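Local atomic coordinates of ScaE cell-surface anchored scaffoldin protein (Ruminococcus flavefaciens, PDB entry 2ZF9), a protein that probably anchors cellulosomal components to the bacterial cell surface, its type III cohesin module, the part described here, binding their dockerins. Residues G140-V145 with Y184-S189; L23-S28 with M171-F176; R95-K100 with T114-N119. All coordinates share one frame; numbering follows the deposited sequence.

Contact 1 of 3, residues G140-V145 with Y184-S189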
loop_
_atom_site.group_PDB
_atom_site.type_symbol
_atom_site.label_atom_id
_atom_site.label_comp_id
_atom_site.label_asym_id
_atom_site.label_seq_id
_atom_site.Cartn_x
_atom_site.Cartn_y
_atom_site.Cartn_z
ATOM N N GLY A 140 -6.818 -22.866 -4.023
ATOM C CA GLY A 140 -5.633 -22.824 -3.180
ATOM C C GLY A 140 -4.562 -21.805 -3.580
ATOM O O GLY A 140 -3.726 -21.438 -2.743
ATOM N N ASP A 141 -4.571 -21.334 -4.830
ATOM C CA ASP A 141 -3.486 -20.429 -5.294
ATOM C C ASP A 141 -3.581 -19.116 -4.512
ATOM O O ASP A 141 -4.689 -18.680 -4.225
ATOM C CB ASP A 141 -3.583 -20.148 -6.806
ATOM C CG ASP A 141 -3.006 -21.284 -7.662
ATOM O OD1 ASP A 141 -2.267 -22.137 -7.130
ATOM O OD2 ASP A 141 -3.307 -21.331 -8.865
ATOM N N LYS A 142 -2.439 -18.522 -4.148
ATOM C CA LYS A 142 -2.412 -17.256 -3.402
ATOM C C LYS A 142 -1.354 -16.368 -4.024
ATOM O O LYS A 142 -0.248 -16.807 -4.222
ATOM C CB LYS A 142 -2.047 -17.501 -1.940
ATOM C CG LYS A 142 -2.102 -16.270 -1.027
ATOM C CD LYS A 142 -1.857 -16.708 0.430
ATOM C CE LYS A 142 -1.833 -15.549 1.377
ATOM N NZ LYS A 142 -1.827 -16.061 2.782
ATOM N N TYR A 143 -1.721 -15.137 -4.338
ATOM C CA TYR A 143 -0.836 -14.160 -4.985
ATOM C C TYR A 143 -0.717 -12.963 -4.044
ATOM O O TYR A 143 -1.713 -12.267 -3.833
ATOM C CB TYR A 143 -1.483 -13.698 -6.290
ATOM C CG TYR A 143 -1.897 -14.826 -7.205
ATOM C CD1 TYR A 143 -0.967 -15.416 -8.085
ATOM C CD2 TYR A 143 -3.210 -15.304 -7.208
ATOM C CE1 TYR A 143 -1.352 -16.460 -8.952
ATOM C CE2 TYR A 143 -3.606 -16.341 -8.062
ATOM C CZ TYR A 143 -2.667 -16.924 -8.914
ATOM O OH TYR A 143 -3.039 -17.942 -9.749
ATOM N N ASP A 144 0.475 -12.750 -3.464
ATOM C CA ASP A 144 0.712 -11.690 -2.461
ATOM C C ASP A 144 0.723 -10.294 -3.116
ATOM O O ASP A 144 1.186 -10.126 -4.256
ATOM C CB ASP A 144 2.068 -11.902 -1.741
ATOM C CG ASP A 144 2.072 -13.098 -0.836
ATOM O OD1 ASP A 144 1.020 -13.407 -0.250
ATOM O OD2 ASP A 144 3.139 -13.713 -0.699
ATOM N N VAL A 145 0.214 -9.307 -2.377
ATOM C CA VAL A 145 0.232 -7.900 -2.831
ATOM C C VAL A 145 0.663 -7.092 -1.606
ATOM O O VAL A 145 -0.007 -7.120 -0.562
ATOM C CB VAL A 145 -1.203 -7.479 -3.306
ATOM C CG1 VAL A 145 -1.223 -6.016 -3.806
ATOM C CG2 VAL A 145 -1.715 -8.436 -4.393
ATOM N N TYR A 184 -3.476 -9.862 -0.477
ATOM C CA TYR A 184 -3.353 -10.922 -1.467
ATOM C C TYR A 184 -4.641 -11.097 -2.240
ATOM O O TYR A 184 -5.707 -10.581 -1.843
ATOM C CB TYR A 184 -2.997 -12.272 -0.796
ATOM C CG TYR A 184 -3.878 -12.645 0.361
ATOM C CD1 TYR A 184 -3.398 -12.568 1.677
ATOM C CD2 TYR A 184 -5.203 -13.052 0.157
ATOM C CE1 TYR A 184 -4.217 -12.909 2.759
ATOM C CE2 TYR A 184 -6.044 -13.390 1.248
ATOM C CZ TYR A 184 -5.531 -13.331 2.525
ATOM O OH TYR A 184 -6.349 -13.646 3.582
ATOM N N ILE A 185 -4.528 -11.832 -3.343
ATOM C CA ILE A 185 -5.676 -12.442 -3.981
ATOM C C ILE A 185 -5.471 -13.953 -3.844
ATOM O O ILE A 185 -4.421 -14.474 -4.232
ATOM C CB ILE A 185 -5.779 -12.061 -5.478
ATOM C CG1 ILE A 185 -5.874 -10.536 -5.639
ATOM C CG2 ILE A 185 -6.993 -12.822 -6.142
ATOM C CD1 ILE A 185 -5.636 -10.047 -7.104
ATOM N N GLN A 186 -6.450 -14.650 -3.298
ATOM C CA GLN A 186 -6.327 -16.113 -3.234
ATOM C C GLN A 186 -7.579 -16.768 -3.786
ATOM O O GLN A 186 -8.659 -16.154 -3.807
ATOM C CB GLN A 186 -6.059 -16.586 -1.808
ATOM C CG GLN A 186 -7.216 -16.346 -0.864
ATOM C CD GLN A 186 -6.889 -16.864 0.518
ATOM O OE1 GLN A 186 -5.812 -17.423 0.733
ATOM N NE2 GLN A 186 -7.802 -16.665 1.464
ATOM N N VAL A 187 -7.416 -17.993 -4.271
ATOM C CA VAL A 187 -8.541 -18.748 -4.840
ATOM C C VAL A 187 -9.023 -19.690 -3.742
ATOM O O VAL A 187 -8.234 -20.444 -3.177
ATOM C CB VAL A 187 -8.105 -19.559 -6.076
ATOM C CG1 VAL A 187 -9.326 -20.202 -6.751
ATOM C CG2 VAL A 187 -7.344 -18.682 -7.069
ATOM N N GLU A 188 -10.315 -19.635 -3.437
ATOM C CA GLU A 188 -10.901 -20.536 -2.444
ATOM C C GLU A 188 -10.476 -21.988 -2.705
ATOM O O GLU A 188 -10.529 -22.475 -3.841
ATOM C CB GLU A 188 -12.438 -20.423 -2.465
ATOM C CG GLU A 188 -13.120 -21.076 -1.264
ATOM C CD GLU A 188 -13.147 -20.176 -0.039
ATOM O OE1 GLU A 188 -12.412 -20.453 0.942
ATOM O OE2 GLU A 188 -13.900 -19.176 -0.064
ATOM N N SER A 189 -10.017 -22.647 -1.649
ATOM C CA SER A 189 -9.760 -24.088 -1.646
ATOM C C SER A 189 -11.047 -24.890 -1.780
ATOM O O SER A 189 -12.071 -24.527 -1.205
ATOM C CB SER A 189 -9.114 -24.473 -0.321
ATOM O OG SER A 189 -7.781 -24.055 -0.315
HETATM O O HOH W 1 -4.239 -17.107 3.356
#

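Contact 2 of 3, residues L23-S28 with M171-F176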
loop_
_atom_site.group_PDB
_atom_site.type_symbol
_atom_site.label_atom_id
_atom_site.label_comp_id
_atom_site.label_asym_id
_atom_site.label_seq_id
_atom_site.Cartn_x
_atom_site.Cartn_y
_atom_site.Cartn_z
ATOM N N LEU A 23 15.445 5.848 17.478
ATOM C CA LEU A 23 14.122 6.250 17.862
ATOM C C LEU A 23 13.466 5.151 18.685
ATOM O O LEU A 23 13.678 3.961 18.453
ATOM C CB LEU A 23 13.252 6.574 16.639
ATOM C CG LEU A 23 13.736 7.660 15.672
ATOM C CD1 LEU A 23 12.885 7.513 14.425
ATOM C CD2 LEU A 23 13.624 9.049 16.226
ATOM N N ASP A 24 12.683 5.560 19.655
ATOM C CA ASP A 24 11.912 4.613 20.454
ATOM C C ASP A 24 10.605 4.445 19.684
ATOM O O ASP A 24 9.634 5.179 19.889
ATOM C CB ASP A 24 11.683 5.198 21.834
ATOM C CG ASP A 24 10.770 4.349 22.717
ATOM O OD1 ASP A 24 10.190 3.340 22.258
ATOM O OD2 ASP A 24 10.642 4.730 23.903
ATOM N N VAL A 25 10.595 3.499 18.764
ATOM C CA VAL A 25 9.498 3.448 17.777
ATOM C C VAL A 25 8.168 3.159 18.447
ATOM O O VAL A 25 7.162 3.716 18.075
ATOM C CB VAL A 25 9.781 2.418 16.668
ATOM C CG1 VAL A 25 8.574 2.310 15.679
ATOM C CG2 VAL A 25 11.067 2.796 15.935
ATOM N N ALA A 26 8.170 2.299 19.463
ATOM C CA ALA A 26 6.913 1.901 20.103
ATOM C C ALA A 26 6.275 3.051 20.908
ATOM O O ALA A 26 5.111 2.954 21.276
ATOM C CB ALA A 26 7.144 0.655 20.986
ATOM N N SER A 27 7.036 4.123 21.174
ATOM C CA SER A 27 6.504 5.334 21.807
ATOM C C SER A 27 5.818 6.282 20.798
ATOM O O SER A 27 5.338 7.353 21.181
ATOM C CB SER A 27 7.609 6.124 22.543
ATOM O OG SER A 27 8.475 6.812 21.608
ATOM N N SER A 28 5.794 5.920 19.517
ATOM C CA SER A 28 5.220 6.834 18.512
ATOM C C SER A 28 3.820 7.277 18.899
ATOM O O SER A 28 2.954 6.438 19.063
ATOM C CB SER A 28 5.192 6.192 17.118
ATOM O OG SER A 28 4.674 7.136 16.186
HETATM N N MSE A 171 6.177 8.306 13.385
HETATM C CA MSE A 171 5.037 7.667 12.737
HETATM C C MSE A 171 5.527 6.942 11.471
HETATM O O MSE A 171 5.010 5.889 11.130
HETATM C CB MSE A 171 3.934 8.699 12.425
HETATM C CG MSE A 171 4.181 9.529 11.205
HETATM SE SE MSE A 171 2.588 10.638 10.680
HETATM C CE MSE A 171 1.274 9.695 11.060
ATOM N N GLN A 172 6.511 7.512 10.768
ATOM C CA GLN A 172 7.064 6.812 9.590
ATOM C C GLN A 172 7.773 5.510 9.997
ATOM O O GLN A 172 7.604 4.474 9.355
ATOM C CB GLN A 172 8.078 7.695 8.865
ATOM C CG GLN A 172 8.577 7.110 7.547
ATOM C CD GLN A 172 9.239 8.184 6.717
ATOM O OE1 GLN A 172 8.567 9.002 6.106
ATOM N NE2 GLN A 172 10.559 8.211 6.741
ATOM N N ALA A 173 8.619 5.585 11.025
ATOM C CA ALA A 173 9.315 4.410 11.516
ATOM C C ALA A 173 8.292 3.363 11.955
ATOM O O ALA A 173 8.449 2.184 11.635
ATOM C CB ALA A 173 10.250 4.784 12.682
ATOM N N TRP A 174 7.242 3.787 12.674
ATOM C CA TRP A 174 6.199 2.833 13.058
ATOM C C TRP A 174 5.603 2.198 11.798
ATOM O O TRP A 174 5.422 0.985 11.733
ATOM C CB TRP A 174 5.062 3.469 13.918
ATOM C CG TRP A 174 3.990 2.434 14.158
ATOM C CD1 TRP A 174 2.915 2.160 13.362
ATOM C CD2 TRP A 174 3.977 1.458 15.212
ATOM N NE1 TRP A 174 2.208 1.083 13.886
ATOM C CE2 TRP A 174 2.849 0.633 15.012
ATOM C CE3 TRP A 174 4.818 1.212 16.314
ATOM C CZ2 TRP A 174 2.536 -0.436 15.867
ATOM C CZ3 TRP A 174 4.508 0.148 17.186
ATOM C CH2 TRP A 174 3.362 -0.644 16.968
ATOM N N THR A 175 5.257 3.020 10.822
ATOM C CA THR A 175 4.522 2.522 9.662
ATOM C C THR A 175 5.281 1.378 8.961
ATOM O O THR A 175 4.721 0.327 8.684
ATOM C CB THR A 175 4.334 3.652 8.666
ATOM O OG1 THR A 175 3.435 4.590 9.226
ATOM C CG2 THR A 175 3.718 3.151 7.336
ATOM N N PHE A 176 6.560 1.589 8.684
ATOM C CA PHE A 176 7.295 0.642 7.871
ATOM C C PHE A 176 7.871 -0.511 8.686
ATOM O O PHE A 176 8.250 -1.542 8.110
ATOM C CB PHE A 176 8.407 1.373 7.124
ATOM C CG PHE A 176 7.887 2.255 5.990
ATOM C CD1 PHE A 176 7.240 1.691 4.911
ATOM C CD2 PHE A 176 8.085 3.630 6.010
ATOM C CE1 PHE A 176 6.760 2.490 3.827
ATOM C CE2 PHE A 176 7.620 4.456 4.929
ATOM C CZ PHE A 176 6.958 3.868 3.848
#

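Contact 3 of 3, residues R95-K100 with T114-N119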
loop_
_atom_site.group_PDB
_atom_site.type_symbol
_atom_site.label_atom_id
_atom_site.label_comp_id
_atom_site.label_asym_id
_atom_site.label_seq_id
_atom_site.Cartn_x
_atom_site.Cartn_y
_atom_site.Cartn_z
ATOM N N ARG A 95 -8.501 12.634 -0.186
ATOM C CA ARG A 95 -9.412 13.599 -0.863
ATOM C C ARG A 95 -8.996 15.041 -0.659
ATOM O O ARG A 95 -9.233 15.871 -1.528
ATOM C CB ARG A 95 -10.882 13.415 -0.429
ATOM C CG ARG A 95 -11.106 13.669 1.066
ATOM C CD ARG A 95 -12.561 13.369 1.435
ATOM N NE ARG A 95 -12.889 13.670 2.833
ATOM C CZ ARG A 95 -12.668 12.850 3.856
ATOM N NH1 ARG A 95 -12.079 11.655 3.671
ATOM N NH2 ARG A 95 -13.059 13.206 5.064
ATOM N N LEU A 96 -8.354 15.345 0.473
ATOM C CA LEU A 96 -7.875 16.702 0.737
ATOM C C LEU A 96 -6.403 16.910 0.391
ATOM O O LEU A 96 -5.942 18.047 0.367
ATOM C CB LEU A 96 -8.058 17.063 2.214
ATOM C CG LEU A 96 -9.453 16.838 2.808
ATOM C CD1 LEU A 96 -9.419 17.272 4.276
ATOM C CD2 LEU A 96 -10.547 17.575 1.986
ATOM N N LEU A 97 -5.646 15.830 0.145
ATOM C CA LEU A 97 -4.215 16.004 -0.174
ATOM C C LEU A 97 -4.069 16.717 -1.503
ATOM O O LEU A 97 -4.753 16.378 -2.457
ATOM C CB LEU A 97 -3.471 14.655 -0.165
ATOM C CG LEU A 97 -3.544 13.929 1.182
ATOM C CD1 LEU A 97 -3.068 12.483 1.019
ATOM C CD2 LEU A 97 -2.722 14.606 2.263
ATOM N N GLU A 98 -3.201 17.739 -1.562
ATOM C CA GLU A 98 -3.101 18.587 -2.749
ATOM C C GLU A 98 -2.351 17.930 -3.915
ATOM O O GLU A 98 -2.691 18.180 -5.067
ATOM C CB GLU A 98 -2.457 19.922 -2.368
ATOM C CG GLU A 98 -3.347 20.654 -1.344
ATOM C CD GLU A 98 -2.614 21.740 -0.546
ATOM O OE1 GLU A 98 -1.458 22.090 -0.870
ATOM O OE2 GLU A 98 -3.225 22.229 0.411
ATOM N N LEU A 99 -1.377 17.069 -3.599
ATOM C CA LEU A 99 -0.587 16.342 -4.616
ATOM C C LEU A 99 -0.877 14.840 -4.489
ATOM O O LEU A 99 -0.799 14.266 -3.372
ATOM C CB LEU A 99 0.905 16.578 -4.384
ATOM C CG LEU A 99 1.882 15.643 -5.147
ATOM C CD1 LEU A 99 1.726 15.698 -6.683
ATOM C CD2 LEU A 99 3.357 15.904 -4.760
ATOM N N LYS A 100 -1.217 14.204 -5.604
ATOM C CA LYS A 100 -1.426 12.745 -5.634
ATOM C C LYS A 100 -0.953 12.258 -6.993
ATOM O O LYS A 100 -1.396 12.778 -8.030
ATOM C CB LYS A 100 -2.911 12.385 -5.487
ATOM C CG LYS A 100 -3.541 12.814 -4.181
ATOM C CD LYS A 100 -5.015 12.472 -4.070
ATOM C CE LYS A 100 -5.911 13.509 -4.738
ATOM N NZ LYS A 100 -6.392 14.551 -3.805
ATOM N N THR A 114 1.994 11.207 -2.330
ATOM C CA THR A 114 1.043 12.271 -1.981
ATOM C C THR A 114 1.825 13.358 -1.262
ATOM O O THR A 114 2.913 13.125 -0.704
ATOM C CB THR A 114 -0.099 11.809 -1.037
ATOM O OG1 THR A 114 0.444 11.476 0.254
ATOM C CG2 THR A 114 -0.912 10.612 -1.618
ATOM N N GLY A 115 1.256 14.547 -1.274
ATOM C CA GLY A 115 1.834 15.683 -0.555
ATOM C C GLY A 115 0.731 16.662 -0.274
ATOM O O GLY A 115 -0.335 16.568 -0.866
ATOM N N SER A 116 0.994 17.628 0.612
ATOM C CA SER A 116 0.032 18.669 0.906
ATOM C C SER A 116 0.723 19.762 1.733
ATOM O O SER A 116 1.853 19.561 2.240
ATOM C CB SER A 116 -1.126 18.093 1.715
ATOM O OG SER A 116 -2.289 18.855 1.476
ATOM N N SER A 117 0.051 20.899 1.878
ATOM C CA SER A 117 0.637 22.035 2.612
ATOM C C SER A 117 0.291 21.966 4.094
ATOM O O SER A 117 0.909 22.653 4.889
ATOM C CB SER A 117 0.168 23.376 2.018
ATOM O OG SER A 117 -1.252 23.463 2.042
ATOM N N THR A 118 -0.684 21.137 4.460
ATOM C CA THR A 118 -1.048 20.892 5.871
ATOM C C THR A 118 -1.298 19.377 6.036
ATOM O O THR A 118 -1.405 18.661 5.049
ATOM C CB THR A 118 -2.369 21.604 6.295
ATOM O OG1 THR A 118 -3.449 21.090 5.496
ATOM C CG2 THR A 118 -2.293 23.126 6.108
ATOM N N ASN A 119 -1.407 18.907 7.280
ATOM C CA ASN A 119 -1.590 17.493 7.547
ATOM C C ASN A 119 -3.055 17.102 7.398
ATOM O O ASN A 119 -3.739 16.788 8.377
ATOM C CB ASN A 119 -1.045 17.117 8.935
ATOM C CG ASN A 119 0.442 17.313 9.030
ATOM O OD1 ASN A 119 1.171 16.948 8.108
ATOM N ND2 ASN A 119 0.917 17.885 10.152
HETATM O O HOH W 2 -3.547 22.323 3.143
#

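Contact 1 of 3, residues G140-V145 with Y184-S189
Lys142 lays its aliphatic end over one face of the Tyr184 ring. With CG anti to the backbone N (chi1 -175°) and the rest of the chain extended, its CE comes to 3.4 Å from Tyr184 CD1, nearer the rim than the middle of the ring. The ammonium follows as an off-centre cation-pi contact: Lys142 NZ stands 4.4 Å from the Tyr184 ring centroid, 33° off the normal. On the same face of the sheet Gln186 runs beside Lys142 and points the same way, and a water accepts from Lys142 NZ (2.7 Å) and donates to Gln186 OE1; NE2 of the same amide is hydrogen-bonded to Thr40. A leucine in place of Tyr184 would probably leave the Lys142 ammonium without its aromatic partner and its chain freer to turn. Tyr143 and Ile185 occupy the other face, where the edge of the Tyr143 ring passes Ile185 O, 3.3 Å from Tyr143 CD2. Tyr143 N bonds Ile185 O at 2.8 Å. The segment axes, 4.6 Å apart at 172°, define an antiparallel strand pair with one apolar and one more polar face, as expected in a cohesin beta-sandwich.

Contact 2 of 3, residues L23-S28 with M171-F176
Val25 drives its two methyls against successive residues of helix 166-178. CG1, anti to the backbone N (chi1 177°), presses on the helix backbone, 3.6 Å from Trp174 CA, and also meets the indole, with Trp174 CE3 at 4.0 Å. The other branch, CG2, lies 3.9 Å from Ala173 CB. Leu23 adds CD1 at 4.2 Å from the same Ala173 CB, so two branched side chains share one small one.

Toward solvent the fit is slacker. Ala26 turns its CB away from the helix and meets the indole through its backbone alone: Ala26 CA lies at the ring edge, 4.2 Å from Trp174 CZ3. Lys31, which makes a cation-pi contact with Trp174, is also bonded to the carbonyls of Ala26 and Ser28. At a separate, buried end, Ser28 OG approaches N of Met171, deposited as selenomethionine, at 3.4 Å, but the angle is too poor for a hydrogen bond, and the hydroxyl is instead bonded to Val30 O. Within the loop, Ser27 OG donates to Asp24 O at 2.6 Å, in the carbonyl plane, helping to hold the turn. The hydroxyls of Ser27 and Ser28 are thus bonded on the loop's own side. The direct contact is apolar, so shape probably does much to set how the loop sits, with Lys31 as a polar tie between the two.

Contact 3 of 3, residues R95-K100 with T114-N119
Leu97 CG stands anti to the carbonyl carbon (chi1 -59°), and from there the side chain forks against the partner segment: CD1 rests 3.7 Å from Thr114 CB, and CD2 touches Ser116 CB. In Thr114, chi1 of 67° sets OG1 between the backbone N and the carbonyl carbon while CG2 takes the place anti to that carbon; the hydroxyl is bonded to Thr67 and Ala65 O, so Leu97 meets an anchored group.

Leu99 N donates to Gly115 O at 3.0 Å, and Gly115 N returns a bond to Leu99 O. Glu98 and Leu99 both face Gly115, the definition of a classic beta bulge, placed where the hairpin of strands 99-106 and 109-115 opens into loops. Gly115 leaves room for the leucine: a CB there would lie just 3.5 Å from Leu99 CD2.

Beyond the bulge the contact becomes polar. Glu98 N makes a weak bond to Ser116 OG at 3.4 Å; the same hydroxyl has a stronger partner in Asn120. The extended Glu98 chain carries its carboxylate to Ser117, where OE2 lies 2.8 Å from Ser117 OG, and Ser117 N gives OE1 a weak bond. A water donating to Glu98 OE2 also bonds Thr118 OG1. Lys100 folds back, its NZ donating to Leu97 O at 2.8 Å in the carbonyl plane and also bonded to Ala94 O.

The three contacts do not touch. Contacts 1 and 3 are on opposite sides of the chain's centre, about 33 Å between their centres, yet strand 66-73 links them, pairing with strand 142-149 of contact 1 and strand 109-115 of contact 3. Contact 2 is about 30 Å from contact 1 and about 22 Å from contact 3, centre to centre, with nearest atoms about 7 Å apart in the latter pair. Helix 166-178 of contact 2 leads directly into strand 180-187 of contact 1. In sequence, 23-28 comes first and meets 171-176 only after contact 3 is complete, whereas contacts 1 and 2 alternate, so early and late parts of the chain are tied into one compact module.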